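Local coordinates for uncharacterized protein TP-0789 domain-containing protein (Desulfovibrio piger ATCC 29098, PDB 4Z48) that is of unknown function but belongs to the LolA-like family, whose relatives carry lipoproteins to the outer membrane, and so may bind a lipid-modified or other hydrophobic partner, at residues A[92-97]-A[101-106]. Sequence-based numbering, arbitrary orientation.
Sequences MWVYLP and LVRRIS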
HETATM    1  N   MSE A  92      -7.249   7.259  -9.793  1.00 19.10           N
HETATM    2  CA  MSE A  92      -7.969   6.926  -8.583  1.00 17.50           C
HETATM    3  C   MSE A  92      -9.254   7.741  -8.504  1.00 22.48           C
HETATM    4  O   MSE A  92      -9.279   8.943  -8.835  1.00 20.99           O
HETATM    5  CB  MSE A  92      -7.094   7.177  -7.351  1.00 18.11           C
HETATM    6  CG  MSE A  92      -7.767   6.850  -6.036  1.00 24.01           C
HETATM    7 SE   MSE A  92      -6.568   7.115  -4.532  0.75 32.74          SE
HETATM    8  CE  MSE A  92      -5.288   5.865  -4.941  1.00 29.47           C
ATOM      9  N   TRP A  93     -10.304   7.067  -8.078  1.00 21.94           N
ATOM     10  CA  TRP A  93     -11.615   7.665  -7.862  1.00 21.94           C
ATOM     11  C   TRP A  93     -12.260   7.144  -6.575  1.00 22.91           C
ATOM     12  O   TRP A  93     -12.029   6.008  -6.155  1.00 19.95           O
ATOM     13  CB  TRP A  93     -12.549   7.358  -9.025  1.00 22.59           C
ATOM     14  CG  TRP A  93     -12.091   7.837 -10.371  1.00 24.48           C
ATOM     15  CD1 TRP A  93     -12.434   9.003 -10.984  1.00 27.64           C
ATOM     16  CD2 TRP A  93     -11.344   7.082 -11.328  1.00 24.72           C
ATOM     17  NE1 TRP A  93     -11.921   9.037 -12.261  1.00 26.71           N
ATOM     18  CE2 TRP A  93     -11.260   7.864 -12.505  1.00 28.59           C
ATOM     19  CE3 TRP A  93     -10.742   5.808 -11.312  1.00 25.75           C
ATOM     20  CZ2 TRP A  93     -10.611   7.410 -13.658  1.00 28.26           C
ATOM     21  CZ3 TRP A  93     -10.106   5.360 -12.452  1.00 27.92           C
ATOM     22  CH2 TRP A  93     -10.028   6.161 -13.605  1.00 28.92           C
ATOM     23  N   VAL A  94     -13.091   7.973  -5.978  1.00 19.08           N
ATOM     24  CA  VAL A  94     -13.856   7.590  -4.787  1.00 18.41           C
ATOM     25  C   VAL A  94     -15.329   7.879  -5.045  1.00 22.84           C
ATOM     26  O   VAL A  94     -15.647   8.968  -5.529  1.00 21.05           O
ATOM     27  CB  VAL A  94     -13.360   8.283  -3.464  1.00 21.82           C
ATOM     28  CG1 VAL A  94     -13.370   9.814  -3.563  1.00 21.82           C
ATOM     29  CG2 VAL A  94     -14.163   7.810  -2.238  1.00 21.60           C
ATOM     30  N   TYR A  95     -16.214   6.892  -4.752  1.00 20.99           N
ATOM     31  CA  TYR A  95     -17.667   7.070  -4.705  1.00 21.61           C
ATOM     32  C   TYR A  95     -18.026   7.364  -3.233  1.00 24.46           C
ATOM     33  O   TYR A  95     -17.708   6.556  -2.353  1.00 21.44           O
ATOM     34  CB  TYR A  95     -18.427   5.852  -5.254  1.00 22.72           C
ATOM     35  CG  TYR A  95     -19.913   5.958  -5.013  1.00 25.64           C
ATOM     36  CD1 TYR A  95     -20.734   6.666  -5.888  1.00 27.34           C
ATOM     37  CD2 TYR A  95     -20.494   5.412  -3.867  1.00 27.49           C
ATOM     38  CE1 TYR A  95     -22.092   6.835  -5.629  1.00 28.85           C
ATOM     39  CE2 TYR A  95     -21.855   5.564  -3.607  1.00 29.25           C
ATOM     40  CZ  TYR A  95     -22.653   6.256  -4.504  1.00 35.96           C
ATOM     41  OH  TYR A  95     -23.992   6.400  -4.257  1.00 37.49           O
ATOM     42  N   LEU A  96     -18.629   8.528  -2.973  1.00 23.74           N
ATOM     43  CA  LEU A  96     -19.037   8.987  -1.634  1.00 24.31           C
ATOM     44  C   LEU A  96     -20.553   8.790  -1.468  1.00 27.69           C
ATOM     45  O   LEU A  96     -21.315   9.437  -2.186  1.00 26.09           O
ATOM     46  CB  LEU A  96     -18.645  10.459  -1.418  1.00 24.51           C
ATOM     47  CG  LEU A  96     -17.129  10.754  -1.488  1.00 28.14           C
ATOM     48  CD1 LEU A  96     -16.879  12.257  -1.700  1.00 28.28           C
ATOM     49  CD2 LEU A  96     -16.408  10.267  -0.250  1.00 26.97           C
ATOM     50  N   PRO A  97     -21.003   7.883  -0.559  1.00 23.87           N
ATOM     51  CA  PRO A  97     -22.444   7.590  -0.460  1.00 24.86           C
ATOM     52  C   PRO A  97     -23.316   8.758   0.002  1.00 30.55           C
ATOM     53  O   PRO A  97     -24.478   8.797  -0.405  1.00 32.10           O
ATOM     54  CB  PRO A  97     -22.499   6.442   0.554  1.00 26.00           C
ATOM     55  CG  PRO A  97     -21.206   6.593   1.381  1.00 28.05           C
ATOM     56  CD  PRO A  97     -20.221   7.000   0.339  1.00 23.38           C
ATOM     57  N   LEU A 101     -21.952  10.790  -5.239  1.00 30.27           N
ATOM     58  CA  LEU A 101     -20.986  11.368  -6.180  1.00 31.31           C
ATOM     59  C   LEU A 101     -19.757  10.549  -6.307  1.00 29.34           C
ATOM     60  O   LEU A 101     -19.321   9.969  -5.325  1.00 26.73           O
ATOM     61  CB  LEU A 101     -20.509  12.751  -5.687  1.00 32.32           C
ATOM     62  CG  LEU A 101     -21.359  13.969  -5.976  1.00 40.72           C
ATOM     63  CD1 LEU A 101     -20.750  15.175  -5.304  1.00 42.00           C
ATOM     64  CD2 LEU A 101     -21.459  14.239  -7.488  1.00 47.58           C
ATOM     65  N   VAL A 102     -19.112  10.651  -7.475  1.00 26.78           N
ATOM     66  CA  VAL A 102     -17.803  10.083  -7.782  1.00 24.95           C
ATOM     67  C   VAL A 102     -16.846  11.290  -7.923  1.00 29.03           C
ATOM     68  O   VAL A 102     -17.194  12.253  -8.602  1.00 29.52           O
ATOM     69  CB  VAL A 102     -17.827   9.170  -9.056  1.00 29.20           C
ATOM     70  CG1 VAL A 102     -16.421   8.689  -9.438  1.00 28.16           C
ATOM     71  CG2 VAL A 102     -18.776   7.978  -8.872  1.00 28.90           C
ATOM     72  N   ARG A 103     -15.674  11.252  -7.253  1.00 23.24           N
ATOM     73  CA  ARG A 103     -14.656  12.309  -7.312  1.00 24.17           C
ATOM     74  C   ARG A 103     -13.311  11.663  -7.649  1.00 24.12           C
ATOM     75  O   ARG A 103     -12.994  10.637  -7.070  1.00 22.41           O
ATOM     76  CB  ARG A 103     -14.566  13.062  -5.961  1.00 29.73           C
ATOM     77  CG  ARG A 103     -13.458  14.131  -5.907  1.00 41.76           C
ATOM     78  CD  ARG A 103     -13.361  14.893  -4.587  1.00 48.09           C
ATOM     79  NE  ARG A 103     -12.805  14.113  -3.466  1.00 53.54           N
ATOM     80  CZ  ARG A 103     -11.506  13.898  -3.233  1.00 61.60           C
ATOM     81  NH1 ARG A 103     -10.583  14.319  -4.104  1.00 36.08           N
ATOM     82  NH2 ARG A 103     -11.123  13.224  -2.157  1.00 47.75           N
ATOM     83  N   ARG A 104     -12.548  12.271  -8.555  1.00 21.65           N
ATOM     84  CA  ARG A 104     -11.213  11.822  -8.928  1.00 20.42           C
ATOM     85  C   ARG A 104     -10.262  12.306  -7.847  1.00 24.49           C
ATOM     86  O   ARG A 104     -10.392  13.448  -7.387  1.00 24.03           O
ATOM     87  CB  ARG A 104     -10.814  12.417 -10.311  1.00 21.30           C
ATOM     88  CG  ARG A 104      -9.373  12.077 -10.656  1.00 24.17           C
ATOM     89  CD  ARG A 104      -8.899  12.701 -11.951  1.00 29.12           C
ATOM     90  NE  ARG A 104      -9.424  12.005 -13.131  1.00 33.30           N
ATOM     91  CZ  ARG A 104      -8.909  10.898 -13.664  1.00 43.37           C
ATOM     92  NH1 ARG A 104      -7.868  10.294 -13.093  1.00 34.95           N
ATOM     93  NH2 ARG A 104      -9.449  10.368 -14.750  1.00 29.88           N
ATOM     94  N   ILE A 105      -9.313  11.463  -7.437  1.00 21.90           N
ATOM     95  CA  ILE A 105      -8.253  11.862  -6.505  1.00 21.68           C
ATOM     96  C   ILE A 105      -6.979  11.907  -7.319  1.00 24.51           C
ATOM     97  O   ILE A 105      -6.477  10.864  -7.773  1.00 24.11           O
ATOM     98  CB  ILE A 105      -8.124  10.973  -5.254  1.00 23.39           C
ATOM     99  CG1 ILE A 105      -9.410  10.959  -4.436  1.00 23.18           C
ATOM    100  CG2 ILE A 105      -6.909  11.403  -4.408  1.00 24.30           C
ATOM    101  CD1 ILE A 105      -9.546   9.746  -3.503  1.00 30.84           C
ATOM    102  N   SER A 106      -6.467  13.118  -7.553  1.00 20.30           N
ATOM    103  CA  SER A 106      -5.266  13.266  -8.362  1.00 20.88           C
ATOM    104  C   SER A 106      -4.375  14.359  -7.811  1.00 26.40           C
ATOM    105  O   SER A 106      -4.808  15.143  -6.959  1.00 24.60           O
ATOM    106  CB  SER A 106      -5.668  13.559  -9.806  1.00 25.01           C
ATOM    107  OG  SER A 106      -6.253  14.841  -9.930  1.00 32.71           O
TER
HETATM  108  O   HOH W   1      -6.722  10.072 -10.528  1.00 16.53           O
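Val-94 and Arg-103 form an antiparallel hydrogen-bonded pair, exchanging two backbone bonds: Val-94 N to Arg-103 O and Arg-103 N to Val-94 O, each 2.9 Å. Leu-96 and Leu-101 pair likewise nearer the turn, but unevenly. Leu-96 N meets Leu-101 O at 2.8 Å, whereas the return bond from Leu-101 N to Leu-96 O is weak. At the other end Ile-105 N donates a hydrogen bond to Met-92 O, 2.9 Å. In the non-hydrogen-bonded pairs, Trp-93 with Arg-104 and Tyr-95 with Val-102, the CA atoms make CA-H...O contacts with carbonyls of neighbouring residues on the facing strand, such as Val-102 CA with Val-94 O at 3.3 Å.

The two strands make a beta hairpin at the edge of the antiparallel strand array of this LolA-like chain. Strand 101-104 is outermost, and strand 91-96 is bonded on its other side to strand 77-82, through Trp-93 with Leu-79 and Tyr-95 with Lys-77.

Polar and aromatic contacts concentrate on Trp-93 and Arg-104, whose side chains run alongside each other in the same direction. With CG anti to the backbone N (chi1 174°) and a bend at chi3, Arg-104 brings NH2 to 3.4 Å from Trp-93 CZ2. The guanidinium and indole planes are 56° apart, and Trp-93 NE1 lies over one guanidinium face, offset toward its rim. Arg-104 NH1 forms a salt bridge with Asp-91 and donates to a water that also accepts from Met-92 N and donates to Ile-105 O, linking both strands. Trp-81 and His-241 make edge-to-face contacts with Trp-93.

Among apolar contacts on this side, Val-102 CG2 meets the Tyr-95 ring in its plane, 3.8 Å from CD1. On the face that Arg-103 and Val-94 share, Ile-105 CD1 touches Val-94 CG1 at 3.8 Å and SE of Met-92, a selenomethionine, at 4.1 Å; Tyr-78 packs against both Val-94 and Ile-105.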